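Side-chain contacts in beta-Lactamase/D-Alanine Carboxypeptidase (Pseudomonas syringae pv. tomato, PDB 5EVI), which probably hydrolyses beta-lactams to substituted beta-amino acids, as a member of the class C beta-lactamase family: residues T95-L100 with I159-V164; I34-H39 with Q43-G48; R133-Y138 with P218-A223. One frame throughout, in Å; residues are numbered along the deposited sequence.

Interaction 1 (T95-L100 with I159-V164)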
loop_
_atom_site.group_PDB
_atom_site.type_symbol
_atom_site.label_atom_id
_atom_site.label_comp_id
_atom_site.label_asym_id
_atom_site.label_seq_id
_atom_site.Cartn_x
_atom_site.Cartn_y
_atom_site.Cartn_z
ATOM N N THR D 95 13.669 21.274 3.635
ATOM C CA THR D 95 12.745 22.038 4.489
ATOM C C THR D 95 12.286 21.270 5.740
ATOM O O THR D 95 11.940 21.894 6.749
ATOM C CB THR D 95 11.487 22.491 3.709
ATOM O OG1 THR D 95 11.881 23.149 2.503
ATOM C CG2 THR D 95 10.604 23.440 4.542
ATOM N N TYR D 96 12.255 19.936 5.659
ATOM C CA TYR D 96 11.840 19.083 6.785
ATOM C C TYR D 96 12.877 18.063 7.262
ATOM O O TYR D 96 12.651 17.418 8.287
ATOM C CB TYR D 96 10.551 18.340 6.431
ATOM C CG TYR D 96 9.530 19.209 5.768
ATOM C CD1 TYR D 96 8.734 20.073 6.515
ATOM C CD2 TYR D 96 9.372 19.187 4.386
ATOM C CE1 TYR D 96 7.798 20.886 5.899
ATOM C CE2 TYR D 96 8.440 19.993 3.762
ATOM C CZ TYR D 96 7.659 20.839 4.521
ATOM O OH TYR D 96 6.740 21.630 3.898
HETATM N N MSE D 97 13.975 17.888 6.521
HETATM C CA MSE D 97 15.076 17.016 6.930
HETATM C C MSE D 97 16.279 17.909 7.002
HETATM O O MSE D 97 16.914 18.170 5.975
HETATM C CB MSE D 97 15.331 15.864 5.944
HETATM C CG MSE D 97 14.566 14.593 6.292
HETATM SE SE MSE D 97 15.101 13.823 8.034
HETATM C CE MSE D 97 16.918 13.248 7.547
ATOM N N PRO D 98 16.591 18.430 8.205
ATOM C CA PRO D 98 17.830 19.192 8.369
ATOM C C PRO D 98 19.114 18.418 8.013
ATOM O O PRO D 98 19.998 19.005 7.383
ATOM C CB PRO D 98 17.809 19.611 9.847
ATOM C CG PRO D 98 16.376 19.561 10.240
ATOM C CD PRO D 98 15.755 18.472 9.420
ATOM N N PRO D 99 19.211 17.112 8.370
ATOM C CA PRO D 99 20.406 16.350 7.945
ATOM C C PRO D 99 20.672 16.250 6.422
ATOM O O PRO D 99 21.778 15.866 6.029
ATOM C CB PRO D 99 20.163 14.953 8.538
ATOM C CG PRO D 99 19.249 15.179 9.687
ATOM C CD PRO D 99 18.359 16.313 9.274
ATOM N N LEU D 100 19.683 16.582 5.586
ATOM C CA LEU D 100 19.835 16.572 4.127
ATOM C C LEU D 100 19.803 17.976 3.495
ATOM O O LEU D 100 19.289 18.143 2.390
ATOM C CB LEU D 100 18.738 15.696 3.508
ATOM C CG LEU D 100 18.570 14.289 4.088
ATOM C CD1 LEU D 100 17.353 13.615 3.474
ATOM C CD2 LEU D 100 19.823 13.453 3.868
ATOM N N ILE D 159 10.230 6.054 -0.538
ATOM C CA ILE D 159 8.976 6.052 0.235
ATOM C C ILE D 159 9.214 5.887 1.738
ATOM O O ILE D 159 8.472 6.453 2.544
ATOM C CB ILE D 159 7.967 5.003 -0.299
ATOM C CG1 ILE D 159 6.574 5.202 0.307
ATOM C CG2 ILE D 159 8.444 3.589 -0.048
ATOM C CD1 ILE D 159 5.928 6.486 -0.118
ATOM N N GLY D 160 10.251 5.139 2.119
ATOM C CA GLY D 160 10.668 5.065 3.515
ATOM C C GLY D 160 10.999 6.435 4.099
ATOM O O GLY D 160 10.646 6.724 5.248
ATOM N N LEU D 161 11.662 7.274 3.299
ATOM C CA LEU D 161 11.988 8.650 3.689
ATOM C C LEU D 161 10.748 9.538 3.897
ATOM O O LEU D 161 10.790 10.456 4.711
ATOM C CB LEU D 161 12.926 9.299 2.657
ATOM C CG LEU D 161 13.508 10.676 2.986
ATOM C CD1 LEU D 161 14.324 10.636 4.270
ATOM C CD2 LEU D 161 14.354 11.170 1.822
ATOM N N LEU D 162 9.667 9.286 3.154
ATOM C CA LEU D 162 8.397 10.009 3.340
ATOM C C LEU D 162 7.824 9.788 4.747
ATOM O O LEU D 162 7.379 10.735 5.394
ATOM C CB LEU D 162 7.370 9.595 2.273
ATOM C CG LEU D 162 6.033 10.339 2.190
ATOM C CD1 LEU D 162 6.227 11.809 1.854
ATOM C CD2 LEU D 162 5.126 9.676 1.162
ATOM N N GLY D 163 7.852 8.544 5.219
ATOM C CA GLY D 163 7.428 8.221 6.586
ATOM C C GLY D 163 8.277 8.872 7.673
ATOM O O GLY D 163 7.747 9.300 8.705
ATOM N N VAL D 164 9.588 8.954 7.433
ATOM C CA VAL D 164 10.531 9.604 8.360
ATOM C C VAL D 164 10.271 11.116 8.433
ATOM O O VAL D 164 10.289 11.690 9.524
ATOM C CB VAL D 164 12.011 9.304 7.984
ATOM C CG1 VAL D 164 12.988 10.127 8.821
ATOM C CG2 VAL D 164 12.313 7.819 8.153
#

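Interaction 2 (I34-H39 with Q43-G48). With SO4 (sulfate ion), chain O.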
loop_
_atom_site.group_PDB
_atom_site.type_symbol
_atom_site.label_atom_id
_atom_site.label_comp_id
_atom_site.label_asym_id
_atom_site.label_seq_id
_atom_site.Cartn_x
_atom_site.Cartn_y
_atom_site.Cartn_z
ATOM N N ILE D 34 -10.824 -12.758 2.074
ATOM C CA ILE D 34 -11.355 -11.801 1.079
ATOM C C ILE D 34 -12.427 -10.952 1.765
ATOM O O ILE D 34 -13.321 -11.503 2.398
ATOM C CB ILE D 34 -11.962 -12.551 -0.135
ATOM C CG1 ILE D 34 -10.888 -13.358 -0.865
ATOM C CG2 ILE D 34 -12.666 -11.594 -1.102
ATOM C CD1 ILE D 34 -11.411 -14.357 -1.884
ATOM N N ALA D 35 -12.301 -9.632 1.674
ATOM C CA ALA D 35 -13.352 -8.682 2.057
ATOM C C ALA D 35 -13.860 -7.980 0.804
ATOM O O ALA D 35 -13.054 -7.584 -0.026
ATOM C CB ALA D 35 -12.780 -7.655 3.013
ATOM N N ILE D 36 -15.179 -7.823 0.681
ATOM C CA ILE D 36 -15.789 -7.007 -0.380
ATOM C C ILE D 36 -16.693 -5.951 0.244
ATOM O O ILE D 36 -17.423 -6.243 1.187
ATOM C CB ILE D 36 -16.626 -7.866 -1.364
ATOM C CG1 ILE D 36 -15.802 -9.046 -1.887
ATOM C CG2 ILE D 36 -17.120 -7.012 -2.538
ATOM C CD1 ILE D 36 -16.621 -10.073 -2.644
ATOM N N THR D 37 -16.665 -4.732 -0.299
ATOM C CA THR D 37 -17.572 -3.680 0.157
ATOM C C THR D 37 -18.333 -3.178 -1.074
ATOM O O THR D 37 -17.751 -3.019 -2.146
ATOM C CB THR D 37 -16.847 -2.576 0.961
ATOM O OG1 THR D 37 -17.800 -1.621 1.462
ATOM C CG2 THR D 37 -15.752 -1.890 0.140
ATOM N N ARG D 38 -19.647 -3.009 -0.913
ATOM C CA ARG D 38 -20.546 -2.630 -2.007
ATOM C C ARG D 38 -21.615 -1.721 -1.397
ATOM O O ARG D 38 -22.473 -2.195 -0.637
ATOM C CB ARG D 38 -21.177 -3.886 -2.637
ATOM C CG ARG D 38 -21.135 -3.925 -4.156
ATOM C CD ARG D 38 -22.330 -3.240 -4.820
ATOM N NE ARG D 38 -23.474 -4.137 -4.935
ATOM C CZ ARG D 38 -24.582 -3.897 -5.644
ATOM N NH1 ARG D 38 -25.550 -4.811 -5.665
ATOM N NH2 ARG D 38 -24.734 -2.769 -6.347
ATOM N N HIS D 39 -21.533 -0.425 -1.704
ATOM C CA HIS D 39 -22.403 0.604 -1.102
ATOM C C HIS D 39 -22.441 0.534 0.429
ATOM O O HIS D 39 -23.508 0.651 1.039
ATOM C CB HIS D 39 -23.820 0.524 -1.693
ATOM C CG HIS D 39 -23.863 0.732 -3.175
ATOM N ND1 HIS D 39 -23.572 1.943 -3.763
ATOM C CD2 HIS D 39 -24.153 -0.116 -4.187
ATOM C CE1 HIS D 39 -23.670 1.828 -5.077
ATOM N NE2 HIS D 39 -24.033 0.592 -5.359
ATOM N N GLN D 43 -19.069 -7.938 3.039
ATOM C CA GLN D 43 -19.155 -9.392 2.974
ATOM C C GLN D 43 -17.747 -9.951 3.142
ATOM O O GLN D 43 -16.774 -9.361 2.653
ATOM C CB GLN D 43 -19.749 -9.845 1.638
ATOM C CG GLN D 43 -21.143 -9.300 1.327
ATOM C CD GLN D 43 -22.258 -9.993 2.105
ATOM O OE1 GLN D 43 -22.260 -10.023 3.334
ATOM N NE2 GLN D 43 -23.227 -10.543 1.379
ATOM N N PHE D 44 -17.643 -11.088 3.826
ATOM C CA PHE D 44 -16.350 -11.725 4.093
ATOM C C PHE D 44 -16.329 -13.180 3.652
ATOM O O PHE D 44 -17.324 -13.896 3.799
ATOM C CB PHE D 44 -16.008 -11.634 5.573
ATOM C CG PHE D 44 -15.811 -10.229 6.056
ATOM C CD1 PHE D 44 -14.583 -9.589 5.883
ATOM C CD2 PHE D 44 -16.852 -9.534 6.669
ATOM C CE1 PHE D 44 -14.397 -8.290 6.326
ATOM C CE2 PHE D 44 -16.669 -8.234 7.113
ATOM C CZ PHE D 44 -15.438 -7.611 6.944
ATOM N N TYR D 45 -15.188 -13.593 3.110
ATOM C CA TYR D 45 -14.976 -14.930 2.578
ATOM C C TYR D 45 -13.602 -15.394 3.012
ATOM O O TYR D 45 -12.600 -14.793 2.633
ATOM C CB TYR D 45 -15.046 -14.912 1.053
ATOM C CG TYR D 45 -16.333 -14.350 0.549
ATOM C CD1 TYR D 45 -17.468 -15.141 0.489
ATOM C CD2 TYR D 45 -16.435 -13.013 0.178
ATOM C CE1 TYR D 45 -18.669 -14.626 0.057
ATOM C CE2 TYR D 45 -17.637 -12.491 -0.271
ATOM C CZ TYR D 45 -18.751 -13.304 -0.333
ATOM O OH TYR D 45 -19.948 -12.793 -0.774
ATOM N N ASN D 46 -13.567 -16.447 3.819
ATOM C CA ASN D 46 -12.325 -16.983 4.345
ATOM C C ASN D 46 -12.206 -18.463 4.000
ATOM O O ASN D 46 -13.195 -19.203 4.059
ATOM C CB ASN D 46 -12.256 -16.750 5.847
ATOM C CG ASN D 46 -12.266 -15.268 6.208
ATOM O OD1 ASN D 46 -11.297 -14.565 5.955
ATOM N ND2 ASN D 46 -13.359 -14.792 6.805
ATOM N N TYR D 47 -10.996 -18.874 3.614
ATOM C CA TYR D 47 -10.705 -20.241 3.179
ATOM C C TYR D 47 -9.348 -20.683 3.714
ATOM O O TYR D 47 -8.416 -19.875 3.814
ATOM C CB TYR D 47 -10.707 -20.303 1.650
ATOM C CG TYR D 47 -11.950 -19.685 1.049
ATOM C CD1 TYR D 47 -13.179 -20.340 1.128
ATOM C CD2 TYR D 47 -11.913 -18.423 0.454
ATOM C CE1 TYR D 47 -14.333 -19.766 0.601
ATOM C CE2 TYR D 47 -13.058 -17.846 -0.072
ATOM C CZ TYR D 47 -14.262 -18.525 -0.003
ATOM O OH TYR D 47 -15.396 -17.948 -0.518
ATOM N N GLY D 48 -9.253 -21.959 4.081
ATOM C CA GLY D 48 -7.982 -22.555 4.487
ATOM C C GLY D 48 -7.546 -22.159 5.884
ATOM O O GLY D 48 -8.340 -21.629 6.688
HETATM S S SO4 O . -11.669 -24.532 3.944
HETATM O O1 SO4 O . -11.781 -23.717 2.715
HETATM O O2 SO4 O . -12.825 -25.453 4.019
HETATM O O3 SO4 O . -10.407 -25.310 3.916
HETATM O O4 SO4 O . -11.662 -23.644 5.127
#

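Interaction 3 (R133-Y138 with P218-A223)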
loop_
_atom_site.group_PDB
_atom_site.type_symbol
_atom_site.label_atom_id
_atom_site.label_comp_id
_atom_site.label_asym_id
_atom_site.label_seq_id
_atom_site.Cartn_x
_atom_site.Cartn_y
_atom_site.Cartn_z
ATOM N N ARG D 133 22.299 6.283 11.224
ATOM C CA ARG D 133 23.479 7.095 10.862
ATOM C C ARG D 133 23.929 6.822 9.419
ATOM O O ARG D 133 24.116 7.756 8.637
ATOM C CB ARG D 133 24.619 6.888 11.897
ATOM C CG ARG D 133 26.060 6.809 11.393
ATOM C CD ARG D 133 26.629 8.159 10.996
ATOM N NE ARG D 133 28.060 8.069 10.714
ATOM C CZ ARG D 133 28.869 9.105 10.479
ATOM N NH1 ARG D 133 28.410 10.360 10.484
ATOM N NH2 ARG D 133 30.160 8.884 10.235
ATOM N N GLN D 134 24.073 5.542 9.081
ATOM C CA GLN D 134 24.534 5.119 7.754
ATOM C C GLN D 134 23.516 5.401 6.638
ATOM O O GLN D 134 23.901 5.511 5.473
ATOM C CB GLN D 134 24.908 3.627 7.762
ATOM C CG GLN D 134 26.109 3.287 8.645
ATOM C CD GLN D 134 26.269 1.796 8.897
ATOM O OE1 GLN D 134 25.796 0.967 8.126
ATOM N NE2 GLN D 134 26.941 1.450 9.988
ATOM N N LEU D 135 22.232 5.510 6.995
ATOM C CA LEU D 135 21.170 5.863 6.040
ATOM C C LEU D 135 21.222 7.323 5.579
ATOM O O LEU D 135 20.923 7.610 4.424
ATOM C CB LEU D 135 19.784 5.554 6.628
ATOM C CG LEU D 135 18.562 5.768 5.714
ATOM C CD1 LEU D 135 18.606 4.854 4.498
ATOM C CD2 LEU D 135 17.269 5.559 6.487
HETATM N N MSE D 136 21.567 8.242 6.480
HETATM C CA MSE D 136 21.726 9.656 6.109
HETATM C C MSE D 136 22.958 9.838 5.260
HETATM O O MSE D 136 22.943 10.646 4.338
HETATM C CB MSE D 136 21.763 10.582 7.329
HETATM C CG MSE D 136 20.516 10.493 8.212
HETATM C CE MSE D 136 17.633 9.786 8.627
ATOM N N ASP D 137 24.017 9.074 5.540
ATOM C CA ASP D 137 25.228 9.075 4.701
ATOM C C ASP D 137 24.902 8.629 3.274
ATOM O O ASP D 137 25.436 9.180 2.301
ATOM C CB ASP D 137 26.309 8.154 5.286
ATOM C CG ASP D 137 26.760 8.572 6.679
ATOM O OD1 ASP D 137 26.524 9.735 7.077
ATOM O OD2 ASP D 137 27.354 7.725 7.380
ATOM N N TYR D 138 24.017 7.634 3.164
ATOM C CA TYR D 138 23.487 7.196 1.874
ATOM C C TYR D 138 22.708 8.321 1.168
ATOM O O TYR D 138 22.965 8.626 -0.002
ATOM C CB TYR D 138 22.607 5.942 2.035
ATOM C CG TYR D 138 21.871 5.591 0.766
ATOM C CD1 TYR D 138 22.566 5.137 -0.350
ATOM C CD2 TYR D 138 20.484 5.751 0.661
ATOM C CE1 TYR D 138 21.910 4.835 -1.529
ATOM C CE2 TYR D 138 19.816 5.448 -0.520
ATOM C CZ TYR D 138 20.538 4.990 -1.610
ATOM O OH TYR D 138 19.913 4.679 -2.790
ATOM N N PRO D 218 13.476 -7.870 10.385
ATOM C CA PRO D 218 13.613 -6.425 10.581
ATOM C C PRO D 218 14.560 -5.824 9.543
ATOM O O PRO D 218 15.269 -6.550 8.845
ATOM C CB PRO D 218 14.192 -6.311 11.997
ATOM C CG PRO D 218 14.908 -7.598 12.217
ATOM C CD PRO D 218 14.115 -8.634 11.475
ATOM N N GLY D 219 14.560 -4.506 9.437
ATOM C CA GLY D 219 15.408 -3.837 8.464
ATOM C C GLY D 219 15.267 -2.340 8.540
ATOM O O GLY D 219 14.385 -1.825 9.229
ATOM N N ILE D 220 16.136 -1.648 7.814
ATOM C CA ILE D 220 16.140 -0.191 7.797
ATOM C C ILE D 220 15.040 0.256 6.835
ATOM O O ILE D 220 14.995 -0.183 5.681
ATOM C CB ILE D 220 17.512 0.392 7.375
ATOM C CG1 ILE D 220 18.664 -0.231 8.194
ATOM C CG2 ILE D 220 17.510 1.912 7.516
ATOM C CD1 ILE D 220 18.470 -0.213 9.700
ATOM N N LEU D 221 14.159 1.119 7.336
ATOM C CA LEU D 221 12.938 1.558 6.647
ATOM C C LEU D 221 11.903 0.432 6.449
ATOM O O LEU D 221 11.009 0.541 5.595
ATOM C CB LEU D 221 13.250 2.297 5.331
ATOM C CG LEU D 221 14.183 3.506 5.465
ATOM C CD1 LEU D 221 14.509 4.079 4.095
ATOM C CD2 LEU D 221 13.591 4.579 6.365
ATOM N N ALA D 222 11.994 -0.611 7.277
ATOM C CA ALA D 222 11.081 -1.752 7.201
ATOM C C ALA D 222 9.666 -1.350 7.597
ATOM O O ALA D 222 8.693 -1.700 6.918
ATOM C CB ALA D 222 11.570 -2.875 8.103
ATOM N N ALA D 223 9.569 -0.619 8.704
ATOM C CA ALA D 223 8.287 -0.135 9.217
ATOM C C ALA D 223 7.625 0.835 8.229
ATOM O O ALA D 223 6.413 0.791 8.028
ATOM C CB ALA D 223 8.457 0.514 10.586
#

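Interaction 1 (T95-L100 with I159-V164)
The first torsion of L161 (chi1 -173°) sets its CG opposite the backbone N, which sends both methyl groups off the helix toward the loop, where M97 and L100 meet one branch each. M97 is a selenomethionine that reaches back by folding: successive turns about CB-CG (chi2 -63°) and CG-SE curl the chain instead of extending it. The site lies in the helical part of the class C beta-lactamase fold, and joins the loop that follows helix 70-83 to helix 156-169.

The packing is wholly apolar: no hydrogen bond crosses between the segments. CD1 of L161 approaches M97 CG at 4.5 Å, and CD2 of the same leucine meets L100 CD1 at 4.2 Å, so the fork of L161 serves both loop residues. One turn further along the helix, V164 CG1 lies 4.3 Å from M97 SE. L161 and V164, three residues apart, thus present a common helix face to the loop. Different residues serve other neighbours: I159 touches K71, probably the lysine of the SxxK motif, and L162 touches A78, both on helix 70-83.

Burial is modest, 124 Å² over both sides, consistent with just three touches, none of them close. Beyond the pair of segments, M97 also touches R168 of the same helix, and L100 touches F139. What brings the two loop side chains to the same helix face is the short 3-10 turn through P98 and P99, closed where L100 N donates to M97 O at 3.2 Å.

Interaction 2 (I34-H39 with Q43-G48)
I36 and Y45 make the tightest side-chain meeting between the paired strands: CD1 of the isoleucine lies 3.5 Å from CE2 of the ring, and the two side chains cross obliquely. In I36 the CG1 branch sits beside the backbone N and anti to the carbonyl carbon (chi1 -52°), then runs out extended, which carries CD1 to the phenol ring. I34 has a similar shape and touches two aromatic residues. Its CB stands 4.1 Å from Y45 CB, while its CD1 comes within 4.3 Å of Y47 CE2, near the plane of that ring and at its edge.

These strands, 31-38 and 43-48, form a beta hairpin at the margin of the large antiparallel sheet, the N-to-C directions of the two short segments lying 166° apart, close to antiparallel. I34 with Y45 and I36 with Q43 are hydrogen-bonded pairs, each with two backbone bonds; the straightest, I36 N to Q43 O, spans 3.0 Å with 172° at the hydrogen. Between them A35 and F44 form the non-hydrogen-bonded pair, on the sheet's other face, and A35 CB rests 3.7 Å from F44 CE1. Helix 232-243 packs on that face, where R233 makes a cation-pi contact with F44. Helices 9-20 and 349-363 cover the face bearing I34, I36 and Y45; Y45 OH is hydrogen-bonded to D13.

Near the far end of the outer strand, a sulfate, probably from the crystallisation liquor, accepts a bond from G48 N to its O4 (3.1 Å), and R21 also binds it. Sulfate O1 lies in plane at the edge of the Y47 ring, 3.7 Å from Y47 CB.

Interaction 3 (R133-Y138 with P218-A223)
Apolar packing between the segments turns on one methyl, L135 CD2, which meets both I220 and L221. It lies 3.8 Å from I220 CG2, and the two side chains run alongside one another, pointing opposite ways. Against L221 the same methyl stands 3.8 Å from CD2 and 3.9 Å from CD1, so it faces the fork of that leucine. L135 projects there because a chi1 of -176° swings its CG away from the backbone N and beside the carbonyl carbon.

Backbone geometry sets up the opposing pair. G219 to A222 form a type II beta turn, with a weak hydrogen bond from A222 N to G219 O (3.3 Å). L221 takes a left-handed conformation (phi 66°) and occupies the N-cap position of helix 222-226. In class C enzymes this stretch probably corresponds to the end of the omega loop beside the active site; here it meets helix 132-138.

Charge enters only within that short helix: R133 NE and D137 OD2 are 3.4 Å apart as a salt bridge, the oxygen lying over one face of the guanidinium with no N-H aimed at it. Near the helix start, N131 OD1 accepts a hydrogen bond from Q134 N.

Interactions 1 and 3 are neighbours, their centres 12 Å apart, whereas interaction 2 lies across the chain's centre, about 37 Å from interaction 1 between centres. The two neighbours share no segment but pack against each other: L221 CD2 lies 3.9 Å from V164 CG2 and 3.8 Å from G160 O. All three contacts are largely buried, though I220, V164, Q43 and F44 remain partly exposed. Chemistry follows architecture. Interactions 1 and 3, where loops meet helices, bury 124 and 115 Å² through apolar touches alone; the hairpin of interaction 2 buries 338 Å² and adds four backbone hydrogen bonds.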